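Local structure of G protein coupled receptor (Arabidopsis thaliana, 3T33) at residues Asp61-Val64 with Trp65-Glu69; Pro385-Leu388 with Phe389-Ile392. The protein binds a zinc ion, belongs to the LanC-like family and may play a role in abscisic acid signalling. All blocks are in the same frame, centred on the assembly; numbering follows the deposited sequence.

Contact 1 (Asp61-Val64 with Trp65-Glu69); sequences DKVV and WETWE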
loop_
_atom_site.group_PDB
_atom_site.type_symbol
_atom_site.label_atom_id
_atom_site.label_comp_id
_atom_site.label_asym_id
_atom_site.label_seq_id
_atom_site.Cartn_x
_atom_site.Cartn_y
_atom_site.Cartn_z
ATOM N N ASP A 61 -4.189 19.514 -2.571
ATOM C CA ASP A 61 -5.034 20.674 -2.313
ATOM C C ASP A 61 -6.487 20.381 -2.667
ATOM O O ASP A 61 -7.398 20.687 -1.899
ATOM C CB ASP A 61 -4.534 21.887 -3.098
ATOM C CG ASP A 61 -3.386 22.597 -2.408
ATOM O OD1 ASP A 61 -2.880 22.066 -1.396
ATOM O OD2 ASP A 61 -2.990 23.684 -2.876
ATOM N N LYS A 62 -6.696 19.785 -3.837
ATOM C CA LYS A 62 -8.039 19.442 -4.292
ATOM C C LYS A 62 -8.719 18.490 -3.314
ATOM O O LYS A 62 -9.899 18.643 -3.003
ATOM C CB LYS A 62 -7.988 18.815 -5.687
ATOM C CG LYS A 62 -9.322 18.277 -6.174
ATOM C CD LYS A 62 -10.367 19.379 -6.253
ATOM C CE LYS A 62 -11.441 19.049 -7.277
ATOM N NZ LYS A 62 -12.692 19.820 -7.039
ATOM N N VAL A 63 -7.965 17.506 -2.834
ATOM C CA VAL A 63 -8.489 16.534 -1.886
ATOM C C VAL A 63 -8.866 17.191 -0.541
ATOM O O VAL A 63 -9.912 16.903 -0.021
ATOM C CB VAL A 63 -7.496 15.347 -1.647
ATOM C CG1 VAL A 63 -8.038 14.415 -0.524
ATOM C CG2 VAL A 63 -7.318 14.549 -2.915
ATOM N N VAL A 64 -7.999 18.061 -0.007
ATOM C CA VAL A 64 -8.296 18.869 1.177
ATOM C C VAL A 64 -9.523 19.752 0.958
ATOM O O VAL A 64 -10.371 19.821 1.838
ATOM C CB VAL A 64 -7.117 19.735 1.634
ATOM C CG1 VAL A 64 -7.521 20.654 2.792
ATOM C CG2 VAL A 64 -5.966 18.840 2.097
ATOM N N TRP A 65 -9.654 20.361 -0.228
ATOM C CA TRP A 65 -10.853 21.145 -0.529
ATOM C C TRP A 65 -12.143 20.342 -0.321
ATOM O O TRP A 65 -13.012 20.765 0.419
ATOM C CB TRP A 65 -10.834 21.775 -1.915
ATOM C CG TRP A 65 -11.968 22.726 -2.047
ATOM C CD1 TRP A 65 -13.105 22.568 -2.806
ATOM C CD2 TRP A 65 -12.125 23.963 -1.344
ATOM N NE1 TRP A 65 -13.940 23.636 -2.624
ATOM C CE2 TRP A 65 -13.367 24.502 -1.722
ATOM C CE3 TRP A 65 -11.323 24.680 -0.429
ATOM C CZ2 TRP A 65 -13.835 25.722 -1.220
ATOM C CZ3 TRP A 65 -11.797 25.908 0.068
ATOM C CH2 TRP A 65 -13.029 26.406 -0.339
ATOM N N GLU A 66 -12.204 19.157 -0.933
ATOM C CA GLU A 66 -13.421 18.380 -1.068
ATOM C C GLU A 66 -13.771 17.625 0.186
ATOM O O GLU A 66 -14.924 17.481 0.492
ATOM C CB GLU A 66 -13.297 17.371 -2.217
ATOM C CG GLU A 66 -13.223 17.974 -3.600
ATOM C CD GLU A 66 -14.455 18.856 -3.922
ATOM O OE1 GLU A 66 -15.565 18.545 -3.406
ATOM O OE2 GLU A 66 -14.317 19.885 -4.652
ATOM N N THR A 67 -12.782 17.118 0.914
ATOM C CA THR A 67 -13.065 16.206 1.985
ATOM C C THR A 67 -13.147 16.945 3.295
ATOM O O THR A 67 -13.650 16.413 4.261
ATOM C CB THR A 67 -11.993 15.058 2.087
ATOM O OG1 THR A 67 -10.689 15.584 2.385
ATOM C CG2 THR A 67 -11.958 14.224 0.821
ATOM N N TRP A 68 -12.640 18.172 3.323
ATOM C CA TRP A 68 -12.588 18.943 4.561
ATOM C C TRP A 68 -13.378 20.246 4.492
ATOM O O TRP A 68 -14.290 20.468 5.288
ATOM C CB TRP A 68 -11.136 19.234 4.945
ATOM C CG TRP A 68 -10.978 19.764 6.337
ATOM C CD1 TRP A 68 -10.475 20.979 6.700
ATOM C CD2 TRP A 68 -11.327 19.095 7.556
ATOM N NE1 TRP A 68 -10.488 21.109 8.068
ATOM C CE2 TRP A 68 -11.007 19.966 8.616
ATOM C CE3 TRP A 68 -11.879 17.845 7.852
ATOM C CZ2 TRP A 68 -11.220 19.626 9.951
ATOM C CZ3 TRP A 68 -12.090 17.510 9.178
ATOM C CH2 TRP A 68 -11.761 18.398 10.211
ATOM N N GLU A 69 -13.022 21.110 3.546
ATOM C CA GLU A 69 -13.648 22.455 3.461
ATOM C C GLU A 69 -15.062 22.445 2.898
ATOM O O GLU A 69 -15.992 22.889 3.579
ATOM C CB GLU A 69 -12.742 23.502 2.762
ATOM C CG GLU A 69 -11.441 23.821 3.554
ATOM C CD GLU A 69 -11.700 24.714 4.773
ATOM O OE1 GLU A 69 -12.797 25.319 4.828
ATOM O OE2 GLU A 69 -10.826 24.820 5.677
#
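Lys62 and Glu66, one helical turn apart, form a salt bridge in which NZ of Lys62 lies 2.9 Å from OE2 of Glu66. The ammonium meets that oxygen on its anti side, 34° out of the carboxylate plane; the lysine chain, bent at chi2 (60°), turns along the helix to reach it. Arg70 pairs with the same OE2 from the next turn. Val63 O is gripped twice by Thr67: the backbone N donates at 3.0 Å to Val63 O, and OG1 donates to it at 2.9 Å from above the carbonyl plane. A chi1 of 63° brings the hydroxyl back over the preceding turn; it also hydrogen-bonds to Thr87 OG1 of helix 84-98. Trp65 N to Asp61 O and Glu66 N to Lys62 O continue the alpha-helical ladder. Val64 O takes Trp68 N at 3.2 Å and, weakly, Glu69 N at 3.4 Å, a wider pi-type turn. Packing is modest: Val63 CG1 lies 4.1 Å from Thr67 CG2, and Glu69 CB sits over one face of the Trp65 indole, toward its rim. With two cationic partners, the Glu66 carboxylate is probably held as the anion, while the two hydrogen bonds on Val63 O tie Thr67 to the turn before it.

Contact 2 (Pro385-Leu388 with Phe389-Ile392); sequences PFSL and FEGI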
loop_
_atom_site.group_PDB
_atom_site.type_symbol
_atom_site.label_atom_id
_atom_site.label_comp_id
_atom_site.label_asym_id
_atom_site.label_seq_id
_atom_site.Cartn_x
_atom_site.Cartn_y
_atom_site.Cartn_z
ATOM N N PRO A 385 -14.130 9.626 -5.006
ATOM C CA PRO A 385 -13.091 10.086 -5.941
ATOM C C PRO A 385 -11.911 10.815 -5.247
ATOM O O PRO A 385 -10.847 11.020 -5.873
ATOM C CB PRO A 385 -13.870 11.006 -6.920
ATOM C CG PRO A 385 -15.131 11.458 -6.056
ATOM C CD PRO A 385 -15.454 10.232 -5.286
ATOM N N PHE A 386 -12.079 11.169 -3.980
ATOM C CA PHE A 386 -11.019 11.834 -3.271
ATOM C C PHE A 386 -10.490 11.038 -2.106
ATOM O O PHE A 386 -9.756 11.580 -1.279
ATOM C CB PHE A 386 -11.444 13.274 -2.843
ATOM C CG PHE A 386 -12.047 14.020 -3.943
ATOM C CD1 PHE A 386 -11.251 14.574 -4.924
ATOM C CD2 PHE A 386 -13.424 14.047 -4.097
ATOM C CE1 PHE A 386 -11.832 15.217 -6.028
ATOM C CE2 PHE A 386 -14.026 14.663 -5.194
ATOM C CZ PHE A 386 -13.246 15.252 -6.161
ATOM N N SER A 387 -10.847 9.757 -2.028
ATOM C CA SER A 387 -10.293 8.936 -0.976
ATOM C C SER A 387 -8.809 8.534 -1.208
ATOM O O SER A 387 -8.268 8.628 -2.332
ATOM C CB SER A 387 -11.140 7.683 -0.830
ATOM O OG SER A 387 -11.173 6.939 -2.035
ATOM N N LEU A 388 -8.172 8.074 -0.142
ATOM C CA LEU A 388 -6.872 7.522 -0.214
ATOM C C LEU A 388 -6.862 6.214 -1.042
ATOM O O LEU A 388 -6.056 6.086 -1.977
ATOM C CB LEU A 388 -6.371 7.274 1.188
ATOM C CG LEU A 388 -4.885 7.544 1.528
ATOM C CD1 LEU A 388 -4.249 6.356 2.259
ATOM C CD2 LEU A 388 -4.004 8.012 0.345
ATOM N N PHE A 389 -7.735 5.237 -0.731
ATOM C CA PHE A 389 -7.645 3.928 -1.397
ATOM C C PHE A 389 -8.345 3.756 -2.737
ATOM O O PHE A 389 -8.071 2.812 -3.457
ATOM C CB PHE A 389 -7.920 2.767 -0.449
ATOM C CG PHE A 389 -6.711 2.364 0.399
ATOM C CD1 PHE A 389 -6.213 3.213 1.381
ATOM C CD2 PHE A 389 -6.088 1.124 0.209
ATOM C CE1 PHE A 389 -5.070 2.863 2.125
ATOM C CE2 PHE A 389 -4.975 0.744 0.969
ATOM C CZ PHE A 389 -4.439 1.630 1.929
ATOM N N GLU A 390 -9.172 4.704 -3.133
ATOM C CA GLU A 390 -9.956 4.533 -4.345
ATOM C C GLU A 390 -9.783 5.705 -5.256
ATOM O O GLU A 390 -9.794 5.545 -6.488
ATOM C CB GLU A 390 -11.433 4.430 -4.024
ATOM C CG GLU A 390 -11.847 3.095 -3.429
ATOM C CD GLU A 390 -13.360 2.999 -3.079
ATOM O OE1 GLU A 390 -14.071 4.054 -3.087
ATOM O OE2 GLU A 390 -13.815 1.851 -2.791
ATOM N N GLY A 391 -9.690 6.892 -4.660
ATOM C CA GLY A 391 -9.644 8.120 -5.463
ATOM C C GLY A 391 -8.251 8.734 -5.644
ATOM O O GLY A 391 -7.214 8.032 -5.533
ATOM N N ILE A 392 -8.233 10.043 -5.894
ATOM C CA ILE A 392 -7.021 10.683 -6.313
ATOM C C ILE A 392 -6.151 10.992 -5.121
ATOM O O ILE A 392 -4.990 11.359 -5.280
ATOM C CB ILE A 392 -7.247 11.980 -7.170
ATOM C CG1 ILE A 392 -8.003 13.072 -6.396
ATOM C CG2 ILE A 392 -7.967 11.653 -8.413
ATOM C CD1 ILE A 392 -8.152 14.378 -7.141
HETATM O O HOH W 1 -6.462 5.478 -4.396
#
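Pro385 O accepts a backbone hydrogen bond from Ile392 N at 2.8 Å, with the N-H well aimed (159°) but coming from above the carbonyl plane. The same oxygen receives a CA-H...O contact from Gly391, whose CA is 3.2 Å from Pro385 O, so the two strands of the turn pass close here. Three weak hydrogen bonds lie within the turn: Gly391 N to Ser387 OG at 3.0 Å, Glu390 N to Ser387 OG at 3.2 Å, and Gly391 N to Ser387 O. With chi1 at 59°, OG sits between the backbone N and the carbonyl carbon of Ser387, near these later amides, and its stronger bond is to Arg384 O. The Glu390 carboxylate likewise reaches back, through OE1, to Arg384 N. One water donates to Gly391 O, 2.9 Å away; its approach to Leu388 O is too short to be trusted.

Among the apolar groups, Phe386 and Ile392 run side by side, pointing the same way, with Ile392 CD1 at the edge of the phenyl ring, 3.8 Å from CD1 of Phe386. Pro385 CB lies over one face of that ring. Leu388 CD1 approaches Phe389 CE1 at 3.6 Å.

The turn is the last part of the loop between helix 353-375 and helix 392-402. Phe386 and Ile392 pack on helix 45-69, whereas Phe389 leads inward, its ring meeting that of Tyr81 and its backbone bonding to Cys333, a zinc ligand.

Overall arrangement
Contact 1 belongs to the end of helix 45-69, on the outer layer of the helical barrel, and contact 2 to a loop further inside; their centres are 12 Å apart. They touch directly. Phe386 lies against the helix, its CZ 3.7 Å from Glu66 CG and its CB 3.8 Å from Thr67 CG2, while its carbonyl O comes within 3.4 Å of Val63 CG1. Ile392 CG1 adds a contact of 3.8 Å with Val63 CG2. Inward, the 389-392 segment approaches the zinc site: the side chain of Phe389 is about 4 Å from that of Cys333 and about 7 Å from the zinc ion. The loop thus reaches from the outer helix to the surroundings of the zinc ligand Cys333, from which contact 1 is remote.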